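Local coordinates for NTF2 domain-containing protein (Chaetomium thermophilum, PDB 4X2H), which is functionally uncharacterised but, as an NTF2-like protein paired with a chain of a different protein, probably takes part in nuclear transport, at residues B[27-41]-B[169-181]. Sequence-based numbering, arbitrary orientation.
Sequences SGYVNNNATYTKAGH and SGRKYLIASHKYR
I175 is bonded to both neighbours of Y29, G28 and V30, so Y29 and I175 form a single parallel-type bridge with CA atoms 4.4 Å apart: I175 N donates to G28 O (2.8 Å, N-H...O 163°), in the plane of that carbonyl, and V30 N returns to I175 O (3.0 Å), standing well above the carbonyl plane. G28 O has a second donor, a water that also donates to Y173 O and weakly accepts from R171 NE, so this buried carbonyl is held by two bonds.

Beside the bridge, I175 lays CD1 over one face of the Y29 ring, 3.6 Å from its centroid and 14° off the normal, a CH-pi contact. CG2 of I175 meets the CD2-CE2 side of the same ring. Y29 CG lies anti to its own carbonyl carbon (chi1 -67°), which carries the ring along I175 until OH hydrogen-bonds H178 ND1 at 3.0 Å, the nitrogen lying near the ring plane. The opposite nitrogen of H178, NE2, is bonded to D151, so the imidazole is fixed at both ends.

On the other flank, L174 touches V30, N33 and Y36 around the start of helix 34-39. Its CB packs on V30 CG1 (3.9 Å), while CD1 reaches N33 ND2 at 3.5 Å. L174 CD1 also lies at the edge of the Y36 ring, 4.2 Å from its CD2. N33 is the N-cap of that helix: OD1 accepts from Y36 N in the carboxamide plane, on a lone pair. Y36 OH in turn bonds P157 O.

Past the bridge the strand turns at A176, where A176 and S177 both face I154, a classic beta bulge. The contact thus joins the loop before helix 34-39, and the helix's first turn, to the bulged strand 173-182 of the mixed sheet, within an NTF2-like fold.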
loop_
_atom_site.group_PDB
_atom_site.type_symbol
_atom_site.label_atom_id
_atom_site.label_comp_id
_atom_site.label_asym_id
_atom_site.label_seq_id
_atom_site.Cartn_x
_atom_site.Cartn_y
_atom_site.Cartn_z
ATOM N N SER B 27 15.203 -11.982 -5.062
ATOM C CA SER B 27 14.496 -13.121 -5.636
ATOM C C SER B 27 12.979 -12.963 -5.516
ATOM O O SER B 27 12.221 -13.704 -6.147
ATOM C CB SER B 27 14.938 -14.423 -4.966
ATOM O OG SER B 27 14.415 -14.526 -3.655
ATOM N N GLY B 28 12.542 -11.994 -4.716
ATOM C CA GLY B 28 11.123 -11.736 -4.532
ATOM C C GLY B 28 10.534 -10.776 -5.555
ATOM O O GLY B 28 9.343 -10.468 -5.504
ATOM N N TYR B 29 11.365 -10.303 -6.481
ATOM C CA TYR B 29 10.935 -9.348 -7.509
ATOM C C TYR B 29 10.745 -10.021 -8.864
ATOM O O TYR B 29 11.286 -11.099 -9.108
ATOM C CB TYR B 29 11.950 -8.217 -7.634
ATOM C CG TYR B 29 12.013 -7.328 -6.418
ATOM C CD1 TYR B 29 12.665 -7.746 -5.264
ATOM C CD2 TYR B 29 11.414 -6.076 -6.416
ATOM C CE1 TYR B 29 12.727 -6.943 -4.152
ATOM C CE2 TYR B 29 11.474 -5.260 -5.296
ATOM C CZ TYR B 29 12.127 -5.707 -4.170
ATOM O OH TYR B 29 12.194 -4.914 -3.055
ATOM N N VAL B 30 9.989 -9.376 -9.754
ATOM C CA VAL B 30 9.691 -9.962 -11.058
ATOM C C VAL B 30 10.922 -10.062 -11.957
ATOM O O VAL B 30 10.958 -10.903 -12.852
ATOM C CB VAL B 30 8.607 -9.159 -11.819
ATOM C CG1 VAL B 30 7.256 -9.269 -11.110
ATOM C CG2 VAL B 30 9.041 -7.701 -12.023
ATOM N N ASN B 31 11.924 -9.221 -11.716
ATOM C CA ASN B 31 13.075 -9.120 -12.617
ATOM C C ASN B 31 13.753 -10.456 -12.906
ATOM O O ASN B 31 14.112 -10.738 -14.049
ATOM C CB ASN B 31 14.122 -8.157 -12.050
ATOM C CG ASN B 31 13.585 -6.761 -11.866
ATOM O OD1 ASN B 31 12.485 -6.571 -11.345
ATOM N ND2 ASN B 31 14.357 -5.766 -12.301
ATOM N N ASN B 32 13.927 -11.270 -11.872
ATOM C CA ASN B 32 14.657 -12.528 -12.005
ATOM C C ASN B 32 13.721 -13.728 -12.111
ATOM O O ASN B 32 14.046 -14.826 -11.657
ATOM C CB ASN B 32 15.614 -12.703 -10.824
ATOM C CG ASN B 32 16.631 -11.580 -10.732
ATOM O OD1 ASN B 32 17.047 -11.019 -11.748
ATOM N ND2 ASN B 32 17.031 -11.239 -9.513
ATOM N N ASN B 33 12.558 -13.507 -12.719
ATOM C CA ASN B 33 11.591 -14.572 -12.950
ATOM C C ASN B 33 11.626 -15.014 -14.410
ATOM O O ASN B 33 11.631 -14.183 -15.320
ATOM C CB ASN B 33 10.183 -14.114 -12.562
ATOM C CG ASN B 33 9.140 -15.191 -12.787
ATOM O OD1 ASN B 33 8.424 -15.182 -13.788
ATOM N ND2 ASN B 33 9.059 -16.132 -11.858
ATOM N N ALA B 34 11.659 -16.327 -14.618
ATOM C CA ALA B 34 11.811 -16.906 -15.950
ATOM C C ALA B 34 10.664 -16.530 -16.884
ATOM O O ALA B 34 10.884 -16.087 -18.011
ATOM C CB ALA B 34 11.916 -18.423 -15.844
ATOM N N THR B 35 9.437 -16.714 -16.414
ATOM C CA THR B 35 8.264 -16.483 -17.244
ATOM C C THR B 35 8.052 -14.998 -17.541
ATOM O O THR B 35 7.773 -14.623 -18.680
ATOM C CB THR B 35 7.005 -17.071 -16.579
ATOM O OG1 THR B 35 7.037 -18.498 -16.703
ATOM C CG2 THR B 35 5.730 -16.550 -17.230
ATOM N N TYR B 36 8.180 -14.149 -16.529
ATOM C CA TYR B 36 7.988 -12.720 -16.744
ATOM C C TYR B 36 9.096 -12.153 -17.623
ATOM O O TYR B 36 8.862 -11.231 -18.399
ATOM C CB TYR B 36 7.919 -11.980 -15.411
ATOM C CG TYR B 36 6.567 -12.087 -14.742
ATOM C CD1 TYR B 36 5.399 -11.815 -15.443
ATOM C CD2 TYR B 36 6.459 -12.477 -13.423
ATOM C CE1 TYR B 36 4.158 -11.914 -14.835
ATOM C CE2 TYR B 36 5.223 -12.582 -12.807
ATOM C CZ TYR B 36 4.079 -12.301 -13.517
ATOM O OH TYR B 36 2.854 -12.410 -12.897
ATOM N N THR B 37 10.294 -12.721 -17.524
ATOM C CA THR B 37 11.411 -12.267 -18.344
ATOM C C THR B 37 11.173 -12.628 -19.809
ATOM O O THR B 37 11.402 -11.809 -20.699
ATOM C CB THR B 37 12.741 -12.871 -17.862
ATOM O OG1 THR B 37 13.046 -12.358 -16.557
ATOM C CG2 THR B 37 13.882 -12.517 -18.811
ATOM N N LYS B 38 10.710 -13.849 -20.057
ATOM C CA LYS B 38 10.399 -14.279 -21.419
ATOM C C LYS B 38 9.267 -13.433 -21.993
ATOM O O LYS B 38 9.256 -13.114 -23.183
ATOM C CB LYS B 38 10.015 -15.762 -21.444
ATOM C CG LYS B 38 9.796 -16.341 -22.841
ATOM C CD LYS B 38 11.117 -16.614 -23.549
ATOM C CE LYS B 38 10.899 -17.089 -24.980
ATOM N NZ LYS B 38 11.939 -16.551 -25.905
ATOM N N ALA B 39 8.318 -13.072 -21.137
ATOM C CA ALA B 39 7.158 -12.295 -21.552
ATOM C C ALA B 39 7.492 -10.817 -21.737
ATOM O O ALA B 39 6.683 -10.061 -22.271
ATOM C CB ALA B 39 6.036 -12.456 -20.538
ATOM N N GLY B 40 8.677 -10.412 -21.295
ATOM C CA GLY B 40 9.119 -9.035 -21.442
ATOM C C GLY B 40 8.506 -8.098 -20.421
ATOM O O GLY B 40 8.244 -6.936 -20.716
ATOM N N HIS B 41 8.270 -8.601 -19.215
ATOM C CA HIS B 41 7.768 -7.757 -18.140
ATOM C C HIS B 41 8.765 -6.629 -17.901
ATOM O O HIS B 41 9.974 -6.856 -17.935
ATOM C CB HIS B 41 7.554 -8.562 -16.857
ATOM C CG HIS B 41 6.680 -7.876 -15.851
ATOM N ND1 HIS B 41 7.106 -6.804 -15.102
ATOM C CD2 HIS B 41 5.400 -8.113 -15.478
ATOM C CE1 HIS B 41 6.126 -6.406 -14.308
ATOM N NE2 HIS B 41 5.080 -7.186 -14.516
ATOM N N SER B 169 9.857 -24.768 -2.062
ATOM C CA SER B 169 10.404 -23.439 -1.858
ATOM C C SER B 169 9.849 -22.516 -2.934
ATOM O O SER B 169 9.166 -22.967 -3.855
ATOM C CB SER B 169 11.933 -23.463 -1.914
ATOM O OG SER B 169 12.389 -23.437 -3.256
ATOM N N GLY B 170 10.138 -21.225 -2.809
ATOM C CA GLY B 170 9.788 -20.268 -3.839
ATOM C C GLY B 170 8.702 -19.291 -3.441
ATOM O O GLY B 170 7.925 -19.522 -2.514
ATOM N N ARG B 171 8.659 -18.188 -4.176
ATOM C CA ARG B 171 7.721 -17.108 -3.930
ATOM C C ARG B 171 6.477 -17.270 -4.798
ATOM O O ARG B 171 6.581 -17.307 -6.016
ATOM C CB ARG B 171 8.412 -15.772 -4.212
ATOM C CG ARG B 171 9.415 -15.347 -3.136
ATOM C CD ARG B 171 8.731 -15.222 -1.790
ATOM N NE ARG B 171 7.383 -14.698 -1.965
ATOM C CZ ARG B 171 6.381 -14.879 -1.111
ATOM N NH1 ARG B 171 5.191 -14.361 -1.390
ATOM N NH2 ARG B 171 6.557 -15.577 0.007
ATOM N N LYS B 172 5.307 -17.377 -4.170
ATOM C CA LYS B 172 4.055 -17.568 -4.905
ATOM C C LYS B 172 3.618 -16.303 -5.635
ATOM O O LYS B 172 2.975 -16.379 -6.692
ATOM C CB LYS B 172 2.941 -18.015 -3.962
ATOM C CG LYS B 172 2.990 -19.485 -3.574
ATOM C CD LYS B 172 1.832 -19.822 -2.645
ATOM C CE LYS B 172 1.401 -21.272 -2.758
ATOM N NZ LYS B 172 2.395 -22.209 -2.179
ATOM N N TYR B 173 3.950 -15.154 -5.052
ATOM C CA TYR B 173 3.673 -13.852 -5.654
ATOM C C TYR B 173 4.915 -12.975 -5.604
ATOM O O TYR B 173 5.649 -12.975 -4.608
ATOM C CB TYR B 173 2.488 -13.184 -4.948
ATOM C CG TYR B 173 1.229 -13.995 -5.112
ATOM C CD1 TYR B 173 0.934 -15.039 -4.244
ATOM C CD2 TYR B 173 0.360 -13.756 -6.168
ATOM C CE1 TYR B 173 -0.205 -15.807 -4.409
ATOM C CE2 TYR B 173 -0.783 -14.514 -6.344
ATOM C CZ TYR B 173 -1.057 -15.542 -5.465
ATOM O OH TYR B 173 -2.189 -16.304 -5.642
ATOM N N LEU B 174 5.146 -12.236 -6.686
ATOM C CA LEU B 174 6.373 -11.466 -6.860
ATOM C C LEU B 174 6.110 -9.966 -6.863
ATOM O O LEU B 174 5.008 -9.526 -7.161
ATOM C CB LEU B 174 7.059 -11.867 -8.164
ATOM C CG LEU B 174 7.442 -13.342 -8.260
ATOM C CD1 LEU B 174 7.803 -13.703 -9.691
ATOM C CD2 LEU B 174 8.586 -13.660 -7.316
ATOM N N ILE B 175 7.135 -9.186 -6.542
ATOM C CA ILE B 175 7.007 -7.738 -6.492
ATOM C C ILE B 175 7.190 -7.117 -7.870
ATOM O O ILE B 175 8.261 -7.223 -8.476
ATOM C CB ILE B 175 8.035 -7.107 -5.546
ATOM C CG1 ILE B 175 7.953 -7.736 -4.155
ATOM C CG2 ILE B 175 7.824 -5.599 -5.460
ATOM C CD1 ILE B 175 9.185 -7.494 -3.332
ATOM N N ALA B 176 6.144 -6.454 -8.339
ATOM C CA ALA B 176 6.176 -5.721 -9.605
ATOM C C ALA B 176 6.473 -4.245 -9.373
ATOM O O ALA B 176 7.100 -3.591 -10.207
ATOM C CB ALA B 176 4.864 -5.878 -10.334
ATOM N N SER B 177 5.989 -3.728 -8.249
ATOM C CA SER B 177 6.263 -2.353 -7.824
ATOM C C SER B 177 6.507 -2.328 -6.328
ATOM O O SER B 177 5.941 -3.134 -5.587
ATOM C CB SER B 177 5.107 -1.407 -8.168
ATOM O OG SER B 177 4.957 -1.238 -9.563
ATOM N N HIS B 178 7.334 -1.385 -5.893
ATOM C CA HIS B 178 7.707 -1.263 -4.499
ATOM C C HIS B 178 8.063 0.182 -4.209
ATOM O O HIS B 178 8.906 0.753 -4.894
ATOM C CB HIS B 178 8.888 -2.181 -4.179
ATOM C CG HIS B 178 9.427 -2.028 -2.791
ATOM N ND1 HIS B 178 10.704 -2.410 -2.450
ATOM C CD2 HIS B 178 8.864 -1.546 -1.658
ATOM C CE1 HIS B 178 10.909 -2.168 -1.166
ATOM N NE2 HIS B 178 9.808 -1.641 -0.663
ATOM N N LYS B 179 7.398 0.770 -3.219
ATOM C CA LYS B 179 7.788 2.073 -2.697
ATOM C C LYS B 179 8.065 1.966 -1.212
ATOM O O LYS B 179 7.231 1.486 -0.442
ATOM C CB LYS B 179 6.714 3.130 -2.932
ATOM C CG LYS B 179 6.276 3.280 -4.365
ATOM C CD LYS B 179 5.178 4.322 -4.465
ATOM C CE LYS B 179 4.755 4.563 -5.899
ATOM N NZ LYS B 179 5.907 4.966 -6.750
ATOM N N TYR B 180 9.241 2.441 -0.825
ATOM C CA TYR B 180 9.672 2.434 0.562
ATOM C C TYR B 180 9.786 3.854 1.073
ATOM O O TYR B 180 10.328 4.722 0.388
ATOM C CB TYR B 180 11.009 1.712 0.685
ATOM C CG TYR B 180 11.655 1.772 2.048
ATOM C CD1 TYR B 180 12.472 2.835 2.401
ATOM C CD2 TYR B 180 11.474 0.751 2.965
ATOM C CE1 TYR B 180 13.082 2.883 3.637
ATOM C CE2 TYR B 180 12.080 0.787 4.204
ATOM C CZ TYR B 180 12.879 1.853 4.536
ATOM O OH TYR B 180 13.481 1.882 5.772
ATOM N N ARG B 181 9.259 4.079 2.272
ATOM C CA ARG B 181 9.415 5.348 2.968
ATOM C C ARG B 181 9.730 5.099 4.429
ATOM O O ARG B 181 9.086 4.281 5.083
ATOM C CB ARG B 181 8.154 6.204 2.850
ATOM C CG ARG B 181 8.052 6.977 1.549
ATOM C CD ARG B 181 9.015 8.167 1.550
ATOM N NE ARG B 181 9.031 8.867 0.271
ATOM C CZ ARG B 181 9.896 9.826 -0.040
ATOM N NH1 ARG B 181 10.822 10.201 0.837
ATOM N NH2 ARG B 181 9.837 10.414 -1.226
HETATM O O HOH W 1 8.091 -11.980 -3.382
#